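PDB 1H12: endo-1,4-beta-xylanase from Pseudoalteromonas haloplanktis, which hydrolyses internal beta-1,4 linkages of xylan as a cold-adapted glycoside hydrolase of family 8. Local coordinates for residues 176-187 and 221-231; 365-374 and 386-394. All blocks are in the same frame, centred on the assembly; numbering follows the deposited sequence.

Contact 1 (176-187 and 221-231)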
loop_
_atom_site.group_PDB
_atom_site.type_symbol
_atom_site.label_atom_id
_atom_site.label_comp_id
_atom_site.label_asym_id
_atom_site.label_seq_id
_atom_site.Cartn_x
_atom_site.Cartn_y
_atom_site.Cartn_z
ATOM N N LEU A 176 -0.975 3.288 16.329
ATOM C CA LEU A 176 -2.088 4.218 16.045
ATOM C C LEU A 176 -1.872 5.553 16.761
ATOM O O LEU A 176 -2.131 6.611 16.191
ATOM C CB LEU A 176 -3.418 3.605 16.455
ATOM C CG LEU A 176 -3.901 2.439 15.627
ATOM C CD1 LEU A 176 -5.248 1.957 16.196
ATOM C CD2 LEU A 176 -4.087 2.810 14.168
ATOM N N ASN A 177 -1.417 5.471 18.015
ATOM C CA ASN A 177 -1.178 6.758 18.723
ATOM C C ASN A 177 -0.071 7.549 18.080
ATOM O O ASN A 177 -0.159 8.772 17.988
ATOM C CB ASN A 177 -0.844 6.435 20.182
ATOM C CG ASN A 177 -2.078 6.037 20.983
ATOM O OD1 ASN A 177 -3.177 6.176 20.553
ATOM N ND2 ASN A 177 -1.831 5.423 22.122
ATOM N N THR A 178 0.980 6.853 17.604
ATOM C CA THR A 178 2.024 7.526 16.859
ATOM C C THR A 178 1.486 8.192 15.601
ATOM O O THR A 178 1.846 9.323 15.275
ATOM C CB THR A 178 3.159 6.552 16.564
ATOM O OG1 THR A 178 3.790 6.230 17.817
ATOM C CG2 THR A 178 4.178 7.112 15.583
ATOM N N ILE A 179 0.647 7.487 14.854
ATOM C CA ILE A 179 0.067 8.080 13.648
ATOM C C ILE A 179 -0.696 9.351 14.024
ATOM O O ILE A 179 -0.522 10.406 13.407
ATOM C CB ILE A 179 -0.814 7.066 12.909
ATOM C CG1 ILE A 179 0.012 5.910 12.380
ATOM C CG2 ILE A 179 -1.529 7.779 11.763
ATOM C CD1 ILE A 179 -0.831 4.697 11.949
ATOM N N LYS A 180 -1.584 9.240 15.011
ATOM C CA LYS A 180 -2.373 10.369 15.422
ATOM C C LYS A 180 -1.527 11.548 15.887
ATOM O O LYS A 180 -1.812 12.696 15.530
ATOM C CB LYS A 180 -3.342 9.909 16.528
ATOM C CG LYS A 180 -4.220 11.003 17.072
ATOM C CD LYS A 180 -5.268 10.376 18.044
ATOM C CE LYS A 180 -6.209 11.331 18.605
ATOM N NZ LYS A 180 -6.925 10.407 19.619
ATOM N N ASN A 181 -0.512 11.274 16.688
ATOM C CA ASN A 181 0.252 12.337 17.317
ATOM C C ASN A 181 1.363 12.909 16.469
ATOM O O ASN A 181 1.780 14.054 16.730
ATOM C CB ASN A 181 0.868 11.818 18.612
ATOM C CG ASN A 181 -0.132 11.527 19.658
ATOM O OD1 ASN A 181 -1.167 12.110 19.712
ATOM N ND2 ASN A 181 0.251 10.599 20.573
ATOM N N LYS A 182 1.877 12.155 15.523
ATOM C CA LYS A 182 3.015 12.553 14.739
ATOM C C LYS A 182 2.781 12.673 13.254
ATOM O O LYS A 182 3.551 13.358 12.571
ATOM C CB LYS A 182 4.181 11.534 14.938
ATOM C CG LYS A 182 4.569 11.289 16.375
ATOM C CD LYS A 182 5.130 12.472 17.147
ATOM C CE LYS A 182 5.495 12.105 18.558
ATOM N NZ LYS A 182 5.987 13.285 19.313
ATOM N N LEU A 183 1.780 11.969 12.719
ATOM C CA LEU A 183 1.665 11.766 11.276
ATOM C C LEU A 183 0.354 12.246 10.687
ATOM O O LEU A 183 0.041 11.895 9.557
ATOM C CB LEU A 183 1.928 10.310 10.883
ATOM C CG LEU A 183 3.226 9.683 11.443
ATOM C CD1 LEU A 183 3.308 8.250 11.029
ATOM C CD2 LEU A 183 4.428 10.462 10.980
ATOM N N MET A 184 -0.390 13.075 11.411
ATOM C CA MET A 184 -1.685 13.580 10.989
ATOM C C MET A 184 -1.705 15.107 11.037
ATOM O O MET A 184 -1.112 15.738 11.922
ATOM C CB MET A 184 -2.831 13.041 11.859
ATOM C CG MET A 184 -3.144 11.592 11.648
ATOM S SD MET A 184 -4.156 11.497 10.100
ATOM C CE MET A 184 -4.467 9.773 9.955
ATOM N N GLU A 185 -2.414 15.708 10.115
ATOM C CA GLU A 185 -2.781 17.136 10.196
ATOM C C GLU A 185 -4.270 17.217 9.944
ATOM O O GLU A 185 -4.767 16.859 8.895
ATOM C CB GLU A 185 -2.065 18.007 9.196
ATOM C CG GLU A 185 -2.373 19.487 9.456
ATOM C CD GLU A 185 -1.786 20.453 8.501
ATOM O OE1 GLU A 185 -1.106 20.140 7.556
ATOM O OE2 GLU A 185 -2.024 21.675 8.707
ATOM N N ASN A 186 -5.012 17.742 10.919
ATOM C CA ASN A 186 -6.465 17.889 10.733
ATOM C C ASN A 186 -7.100 16.572 10.277
ATOM O O ASN A 186 -7.955 16.580 9.388
ATOM C CB ASN A 186 -6.792 19.036 9.693
ATOM C CG ASN A 186 -6.166 20.441 10.039
ATOM O OD1 ASN A 186 -5.934 20.747 11.238
ATOM N ND2 ASN A 186 -5.801 21.253 8.949
ATOM N N GLN A 187 -6.660 15.428 10.837
ATOM C CA GLN A 187 -7.253 14.127 10.542
ATOM C C GLN A 187 -7.000 13.652 9.108
ATOM O O GLN A 187 -7.685 12.767 8.677
ATOM C CB GLN A 187 -8.722 14.095 10.920
ATOM C CG GLN A 187 -8.945 14.215 12.438
ATOM C CD GLN A 187 -10.370 14.250 12.847
ATOM O OE1 GLN A 187 -11.136 14.989 12.219
ATOM N NE2 GLN A 187 -10.807 13.362 13.701
ATOM N N ASP A 221 -11.407 7.706 20.640
ATOM C CA ASP A 221 -10.585 7.175 19.550
ATOM C C ASP A 221 -11.388 6.490 18.470
ATOM O O ASP A 221 -11.039 6.571 17.301
ATOM C CB ASP A 221 -9.448 6.295 20.041
ATOM C CG ASP A 221 -8.297 7.107 20.642
ATOM O OD1 ASP A 221 -8.118 8.289 20.317
ATOM O OD2 ASP A 221 -7.514 6.576 21.482
ATOM N N LYS A 222 -12.479 5.822 18.848
ATOM C CA LYS A 222 -13.342 5.250 17.865
ATOM C C LYS A 222 -13.877 6.343 16.919
ATOM O O LYS A 222 -13.885 6.209 15.691
ATOM C CB LYS A 222 -14.473 4.495 18.495
ATOM C CG LYS A 222 -15.416 3.950 17.577
ATOM C CD LYS A 222 -16.407 3.065 18.248
ATOM C CE LYS A 222 -17.160 2.277 17.232
ATOM N NZ LYS A 222 -18.033 1.199 17.930
ATOM N N ASN A 223 -14.375 7.404 17.535
ATOM C CA ASN A 223 -14.879 8.524 16.760
ATOM C C ASN A 223 -13.795 9.203 15.923
ATOM O O ASN A 223 -14.029 9.552 14.756
ATOM C CB ASN A 223 -15.610 9.510 17.685
ATOM C CG ASN A 223 -16.959 9.022 18.086
ATOM O OD1 ASN A 223 -17.141 8.336 19.161
ATOM N ND2 ASN A 223 -17.892 9.329 17.306
ATOM N N TYR A 224 -12.616 9.331 16.489
ATOM C CA TYR A 224 -11.478 9.921 15.769
ATOM C C TYR A 224 -11.230 9.181 14.459
ATOM O O TYR A 224 -11.155 9.782 13.384
ATOM C CB TYR A 224 -10.219 9.907 16.648
ATOM C CG TYR A 224 -8.992 10.430 15.945
ATOM C CD1 TYR A 224 -8.733 11.766 15.917
ATOM C CD2 TYR A 224 -8.152 9.566 15.230
ATOM C CE1 TYR A 224 -7.599 12.273 15.250
ATOM C CE2 TYR A 224 -7.055 10.047 14.558
ATOM C CZ TYR A 224 -6.789 11.387 14.529
ATOM O OH TYR A 224 -5.702 11.834 13.827
ATOM N N TRP A 225 -11.111 7.856 14.534
ATOM C CA TRP A 225 -10.781 7.092 13.338
ATOM C C TRP A 225 -11.932 7.047 12.336
ATOM O O TRP A 225 -11.684 7.009 11.135
ATOM C CB TRP A 225 -10.247 5.715 13.699
ATOM C CG TRP A 225 -8.876 5.803 14.291
ATOM C CD1 TRP A 225 -8.521 5.541 15.578
ATOM C CD2 TRP A 225 -7.660 6.197 13.615
ATOM N NE1 TRP A 225 -7.186 5.760 15.747
ATOM C CE2 TRP A 225 -6.631 6.148 14.542
ATOM C CE3 TRP A 225 -7.353 6.545 12.321
ATOM C CZ2 TRP A 225 -5.336 6.496 14.226
ATOM C CZ3 TRP A 225 -6.062 6.876 11.977
ATOM C CH2 TRP A 225 -5.063 6.866 12.944
ATOM N N ARG A 226 -13.189 7.046 12.807
ATOM C CA ARG A 226 -14.296 7.132 11.877
ATOM C C ARG A 226 -14.261 8.458 11.119
ATOM O O ARG A 226 -14.558 8.505 9.930
ATOM C CB ARG A 226 -15.612 7.053 12.662
ATOM N N GLN A 227 -13.896 9.548 11.802
ATOM C CA GLN A 227 -13.800 10.840 11.176
ATOM C C GLN A 227 -12.633 10.852 10.164
ATOM O O GLN A 227 -12.759 11.455 9.085
ATOM C CB GLN A 227 -13.582 11.897 12.225
ATOM C CG GLN A 227 -14.849 12.125 13.070
ATOM C CD GLN A 227 -14.557 12.664 14.447
ATOM O OE1 GLN A 227 -13.491 13.220 14.706
ATOM N NE2 GLN A 227 -15.534 12.516 15.345
ATOM N N VAL A 228 -11.513 10.219 10.501
ATOM C CA VAL A 228 -10.404 10.101 9.542
ATOM C C VAL A 228 -10.905 9.377 8.297
ATOM O O VAL A 228 -10.580 9.759 7.170
ATOM C CB VAL A 228 -9.203 9.375 10.193
ATOM C CG1 VAL A 228 -8.120 9.107 9.182
ATOM C CG2 VAL A 228 -8.604 10.218 11.322
ATOM N N ALA A 229 -11.682 8.301 8.468
ATOM C CA ALA A 229 -12.216 7.578 7.318
ATOM C C ALA A 229 -13.049 8.476 6.409
ATOM O O ALA A 229 -12.867 8.484 5.186
ATOM C CB ALA A 229 -13.005 6.372 7.771
ATOM N N THR A 230 -13.972 9.234 6.998
ATOM C CA THR A 230 -14.814 10.102 6.212
ATOM C C THR A 230 -14.004 11.169 5.522
ATOM O O THR A 230 -14.228 11.479 4.333
ATOM C CB THR A 230 -15.876 10.726 7.145
ATOM O OG1 THR A 230 -16.669 9.699 7.682
ATOM C CG2 THR A 230 -16.770 11.728 6.376
ATOM N N LYS A 231 -13.050 11.768 6.211
ATOM C CA LYS A 231 -12.237 12.826 5.635
ATOM C C LYS A 231 -11.345 12.251 4.536
ATOM O O LYS A 231 -11.016 13.002 3.598
ATOM C CB LYS A 231 -11.405 13.504 6.711
ATOM C CG LYS A 231 -12.219 14.511 7.535
ATOM C CD LYS A 231 -11.348 15.272 8.497
ATOM C CE LYS A 231 -12.027 16.375 9.222
ATOM N NZ LYS A 231 -11.140 16.979 10.327
HETATM O O HOH W 1 -8.289 11.342 6.432
HETATM O O HOH W 2 -5.402 14.933 13.493
#
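Lys180 and Gln187 meet Tyr224 in a partly buried, mixed polar and apolar contact, where the end of one helix and the hairpin turn after it pack against helix 221-231. The axes of helices 176-182 and 221-231 cross at 63° and come no closer than 12.5 Å, so long side chains span the gap. Lys180 does so fully extended, with CG anti to the backbone N (chi1 179°). Its CE lies over one face of the Tyr224 ring, 3.8 Å from the centroid, a CH-pi contact; NZ, above the same face, adds a cation-pi interaction and ends in a short salt bridge, 2.5 Å to Asp221 OD1. The Gln187 side chain runs antiparallel to that of Tyr224, alongside its ring, and its amide is gripped at both ends. Lys231 NZ donates to Gln187 OE1 (2.7 Å) on an in-plane lone pair, while Gln187 NE2 donates to Gln227 OE1 (2.9 Å) at a fairly straight 162°. A leucine in place of Gln187 would probably leave Lys231 NZ and Gln227 OE1 without these mates. Two waters fasten the turn's backbone: water 1 bridges Gln187 O and Val228 O, water 2 bridges Gln187 N and Tyr224 OH. Deeper in, Leu176 CD2 sits over one face of the Trp225 indole, and Ile179 CG2 meets its edge, 3.8 Å from CH2. Met184 CE reaches tip to tip toward Val228 CG1 (3.8 Å). Beyond these residues, Trp225 packs edge-to-face on Phe212 of helix 206-215, Leu176 touches Ala150 of helix 143-160, and Ile179 and Met184 rest on Ile189 of strand 188-189.

Contact 2 (365-374 and 386-394)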
loop_
_atom_site.group_PDB
_atom_site.type_symbol
_atom_site.label_atom_id
_atom_site.label_comp_id
_atom_site.label_asym_id
_atom_site.label_seq_id
_atom_site.Cartn_x
_atom_site.Cartn_y
_atom_site.Cartn_z
ATOM N N PHE A 365 -7.448 -7.405 -15.972
ATOM C CA PHE A 365 -7.239 -8.551 -15.143
ATOM C C PHE A 365 -6.317 -9.572 -15.821
ATOM O O PHE A 365 -5.393 -10.125 -15.206
ATOM C CB PHE A 365 -8.537 -9.243 -14.738
ATOM C CG PHE A 365 -8.274 -10.310 -13.727
ATOM C CD1 PHE A 365 -8.134 -9.974 -12.393
ATOM C CD2 PHE A 365 -8.058 -11.630 -14.085
ATOM C CE1 PHE A 365 -7.792 -10.932 -11.467
ATOM C CE2 PHE A 365 -7.728 -12.579 -13.118
ATOM C CZ PHE A 365 -7.595 -12.207 -11.828
ATOM N N ASN A 366 -6.579 -9.834 -17.108
ATOM C CA ASN A 366 -5.750 -10.807 -17.815
ATOM C C ASN A 366 -4.321 -10.365 -17.989
ATOM O O ASN A 366 -3.395 -11.181 -17.938
ATOM C CB ASN A 366 -6.447 -11.260 -19.104
ATOM C CG ASN A 366 -7.599 -12.217 -18.740
ATOM O OD1 ASN A 366 -7.332 -13.211 -18.163
ATOM N ND2 ASN A 366 -8.809 -11.841 -18.939
ATOM N N GLU A 367 -4.083 -9.067 -18.140
ATOM C CA GLU A 367 -2.721 -8.557 -18.217
ATOM C C GLU A 367 -1.976 -8.817 -16.915
ATOM O O GLU A 367 -0.747 -8.973 -16.942
ATOM C CB GLU A 367 -2.676 -7.089 -18.562
ATOM C CG GLU A 367 -3.075 -6.890 -20.005
ATOM C CD GLU A 367 -3.007 -5.481 -20.471
ATOM O OE1 GLU A 367 -2.322 -4.693 -19.746
ATOM O OE2 GLU A 367 -3.592 -5.190 -21.602
ATOM N N PHE A 368 -2.665 -8.796 -15.794
ATOM C CA PHE A 368 -2.049 -9.135 -14.499
ATOM C C PHE A 368 -1.877 -10.649 -14.320
ATOM O O PHE A 368 -0.827 -11.113 -13.934
ATOM C CB PHE A 368 -2.894 -8.564 -13.364
ATOM C CG PHE A 368 -2.558 -9.097 -12.006
ATOM C CD1 PHE A 368 -1.380 -8.768 -11.350
ATOM C CD2 PHE A 368 -3.395 -9.956 -11.370
ATOM C CE1 PHE A 368 -1.024 -9.250 -10.141
ATOM C CE2 PHE A 368 -3.048 -10.479 -10.129
ATOM C CZ PHE A 368 -1.878 -10.118 -9.515
ATOM N N TRP A 369 -2.917 -11.402 -14.602
ATOM C CA TRP A 369 -2.928 -12.816 -14.315
ATOM C C TRP A 369 -1.969 -13.600 -15.219
ATOM O O TRP A 369 -1.485 -14.675 -14.815
ATOM C CB TRP A 369 -4.347 -13.376 -14.453
ATOM C CG TRP A 369 -4.580 -14.716 -13.794
ATOM C CD1 TRP A 369 -4.687 -15.913 -14.395
ATOM C CD2 TRP A 369 -4.673 -14.952 -12.402
ATOM N NE1 TRP A 369 -4.875 -16.887 -13.451
ATOM C CE2 TRP A 369 -4.852 -16.325 -12.222
ATOM C CE3 TRP A 369 -4.592 -14.125 -11.268
ATOM C CZ2 TRP A 369 -5.054 -16.888 -11.007
ATOM C CZ3 TRP A 369 -4.779 -14.674 -10.052
ATOM C CH2 TRP A 369 -4.969 -16.071 -9.902
ATOM N N SER A 370 -1.652 -13.063 -16.381
ATOM C CA SER A 370 -0.725 -13.726 -17.272
ATOM C C SER A 370 0.713 -13.485 -16.931
ATOM O O SER A 370 1.595 -14.142 -17.470
ATOM C CB SER A 370 -0.990 -13.273 -18.699
ATOM O OG SER A 370 -0.589 -11.930 -18.867
ATOM N N LEU A 371 1.002 -12.583 -15.995
ATOM C CA LEU A 371 2.384 -12.286 -15.654
ATOM C C LEU A 371 3.044 -13.413 -14.894
ATOM O O LEU A 371 2.401 -14.095 -14.116
ATOM C CB LEU A 371 2.428 -11.093 -14.689
ATOM C CG LEU A 371 1.938 -9.754 -15.294
ATOM C CD1 LEU A 371 1.822 -8.756 -14.153
ATOM C CD2 LEU A 371 2.887 -9.259 -16.379
ATOM N N SER A 372 4.350 -13.540 -15.098
ATOM C CA SER A 372 5.103 -14.309 -14.105
ATOM C C SER A 372 5.438 -13.389 -12.914
ATOM O O SER A 372 5.560 -12.161 -13.022
ATOM C CB SER A 372 6.450 -14.693 -14.768
ATOM O OG SER A 372 6.319 -15.558 -15.888
ATOM N N GLN A 373 5.687 -14.019 -11.778
ATOM C CA GLN A 373 6.010 -13.272 -10.571
ATOM C C GLN A 373 7.284 -12.483 -10.796
ATOM O O GLN A 373 8.219 -13.017 -11.383
ATOM C CB GLN A 373 6.158 -14.250 -9.402
ATOM C CG GLN A 373 6.428 -13.564 -8.094
ATOM C CD GLN A 373 6.350 -14.472 -6.909
ATOM O OE1 GLN A 373 6.222 -15.710 -7.078
ATOM N NE2 GLN A 373 6.363 -13.915 -5.702
ATOM N N PRO A 374 7.365 -11.253 -10.316
ATOM C CA PRO A 374 8.566 -10.458 -10.551
ATOM C C PRO A 374 9.869 -11.066 -10.091
ATOM O O PRO A 374 9.966 -11.660 -8.994
ATOM C CB PRO A 374 8.274 -9.154 -9.808
ATOM C CG PRO A 374 6.822 -9.029 -9.932
ATOM C CD PRO A 374 6.282 -10.448 -9.722
ATOM N N TYR A 386 2.701 -6.991 -6.467
ATOM C CA TYR A 386 2.202 -8.234 -7.032
ATOM C C TYR A 386 1.648 -9.144 -5.918
ATOM O O TYR A 386 0.564 -9.715 -6.041
ATOM C CB TYR A 386 3.351 -8.906 -7.801
ATOM C CG TYR A 386 2.934 -10.180 -8.531
ATOM C CD1 TYR A 386 3.027 -11.410 -7.939
ATOM C CD2 TYR A 386 2.432 -10.142 -9.823
ATOM C CE1 TYR A 386 2.658 -12.581 -8.566
ATOM C CE2 TYR A 386 2.048 -11.306 -10.467
ATOM C CZ TYR A 386 2.154 -12.520 -9.834
ATOM O OH TYR A 386 1.798 -13.684 -10.459
ATOM N N MET A 387 2.385 -9.252 -4.820
ATOM C CA MET A 387 1.937 -10.051 -3.667
ATOM C C MET A 387 0.643 -9.515 -3.099
ATOM O O MET A 387 -0.313 -10.266 -2.896
ATOM C CB MET A 387 3.061 -10.056 -2.605
ATOM C CG MET A 387 2.731 -10.828 -1.352
ATOM S SD MET A 387 2.788 -12.619 -1.475
ATOM C CE MET A 387 1.054 -13.090 -1.733
ATOM N N LEU A 388 0.576 -8.209 -2.838
ATOM C CA LEU A 388 -0.656 -7.644 -2.300
ATOM C C LEU A 388 -1.834 -7.866 -3.244
ATOM O O LEU A 388 -2.920 -8.239 -2.796
ATOM C CB LEU A 388 -0.476 -6.147 -2.018
ATOM C CG LEU A 388 0.466 -5.797 -0.891
ATOM C CD1 LEU A 388 0.650 -4.284 -0.861
ATOM C CD2 LEU A 388 -0.039 -6.270 0.433
ATOM N N ALA A 389 -1.618 -7.656 -4.531
ATOM C CA ALA A 389 -2.699 -7.817 -5.488
ATOM C C ALA A 389 -3.196 -9.287 -5.530
ATOM O O ALA A 389 -4.385 -9.539 -5.648
ATOM C CB ALA A 389 -2.248 -7.399 -6.853
ATOM N N MET A 390 -2.258 -10.242 -5.460
ATOM C CA MET A 390 -2.649 -11.624 -5.442
ATOM C C MET A 390 -3.609 -11.919 -4.307
ATOM O O MET A 390 -4.560 -12.702 -4.479
ATOM C CB MET A 390 -1.431 -12.564 -5.394
ATOM C CG MET A 390 -0.775 -12.823 -6.730
ATOM S SD MET A 390 -1.875 -13.538 -7.964
ATOM C CE MET A 390 -2.344 -14.640 -7.172
ATOM N N LEU A 391 -3.391 -11.326 -3.126
ATOM C CA LEU A 391 -4.292 -11.450 -2.030
ATOM C C LEU A 391 -5.652 -10.783 -2.314
ATOM O O LEU A 391 -6.727 -11.376 -2.067
ATOM C CB LEU A 391 -3.680 -10.882 -0.739
ATOM C CG LEU A 391 -2.389 -11.543 -0.346
ATOM C CD1 LEU A 391 -1.708 -10.704 0.728
ATOM C CD2 LEU A 391 -2.625 -12.962 0.162
ATOM N N HIS A 392 -5.617 -9.564 -2.832
ATOM C CA HIS A 392 -6.814 -8.828 -3.098
ATOM C C HIS A 392 -7.730 -9.447 -4.121
ATOM O O HIS A 392 -8.944 -9.250 -4.028
ATOM C CB HIS A 392 -6.478 -7.408 -3.562
ATOM C CG HIS A 392 -6.141 -6.467 -2.461
ATOM N ND1 HIS A 392 -7.062 -6.104 -1.515
ATOM C CD2 HIS A 392 -4.981 -5.805 -2.197
ATOM C CE1 HIS A 392 -6.455 -5.248 -0.686
ATOM N NE2 HIS A 392 -5.195 -5.040 -1.077
ATOM N N VAL A 393 -7.170 -10.123 -5.105
ATOM C CA VAL A 393 -7.984 -10.652 -6.220
ATOM C C VAL A 393 -8.406 -12.088 -6.021
ATOM O O VAL A 393 -9.083 -12.658 -6.880
ATOM C CB VAL A 393 -7.289 -10.483 -7.594
ATOM C CG1 VAL A 393 -6.895 -9.056 -7.851
ATOM C CG2 VAL A 393 -6.139 -11.443 -7.794
ATOM N N SER A 394 -8.037 -12.684 -4.891
ATOM C CA SER A 394 -8.356 -14.079 -4.576
ATOM C C SER A 394 -9.224 -14.187 -3.331
ATOM O O SER A 394 -9.379 -15.318 -2.795
ATOM C CB SER A 394 -7.078 -14.840 -4.410
ATOM O OG SER A 394 -6.347 -14.327 -3.262
HETATM O O HOH W 3 0.259 -13.385 -12.645
#
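Helix 365-369, carrying Phe368, and helix 386-392, carrying Tyr386, run at 122° to each other with axes 12.2 Å apart at their closest, the nearest CA pair being Gln373, in the loop that leaves the first helix, and Tyr386 on the second. They belong to consecutive helices of the (alpha/alpha)6 barrel expected of family 8 enzymes, and the interface is almost wholly apolar. Tyr386 projects toward the loop with CG anti to its own backbone N (chi1 -176°), which slides the ring beneath Pro374 and Gln373: Pro374 CD lies 3.9 Å from the ring centroid and Gln373 CA 4.2 Å, both CH-pi contacts over one and the same face. The Phe368 ring approaches obliquely, its plane at 48° to that of Tyr386, with CE1 3.6 Å from Tyr386 CD2. Next to CE1 on the ring, Phe368 CZ touches Ala389 CB and Met390 SD. The chain of Met390, bent at chi2 and chi3, places SD 4.8 Å from both the Phe368 centroid and that of the six-membered ring of Trp369, so one sulfur makes two oblique Met-aromatic contacts. Val393 closes the other end, its CB at the edge of the Phe365 ring. Outside the pair, Ala346 of helix 342-351 touches Phe368 and Ala389, and Val33 of helix 29-40 touches Met390. Pro374 also packs on Glu342, a residue of the xylose-binding pocket, and its side chain is about 7 Å from the bound xylopyranose. The hydroxyl of the buried Tyr386 is hydrogen-bonded to water 3, which lies near the ring plane, 2.7 Å from OH and also 2.7 Å from Leu371 O.

How the contacts relate
From the N terminus, contact 1 comes first: residues 176-187 end helix 168-182 and start a short hairpin, and 33 residues later, after helix 206-215, residues 221-231 of helix 219-243 close the loop. Contact 2 follows in series, neither nested nor crossing; only 11 residues, including the start of helix 379-392, separate its segments 365-374 and 386-394. Within that span lie Tyr378 and Asn382, which line the xylose pocket. The two contacts sit on opposite sides of the chain's centre, their own centres 32 Å apart and their nearest atoms about 16 Å apart. Contact 1 thus ties the end of helix 168-182 and the hairpin after it to helix 219-243, whereas contact 2 joins the last two helices beside the sugar site.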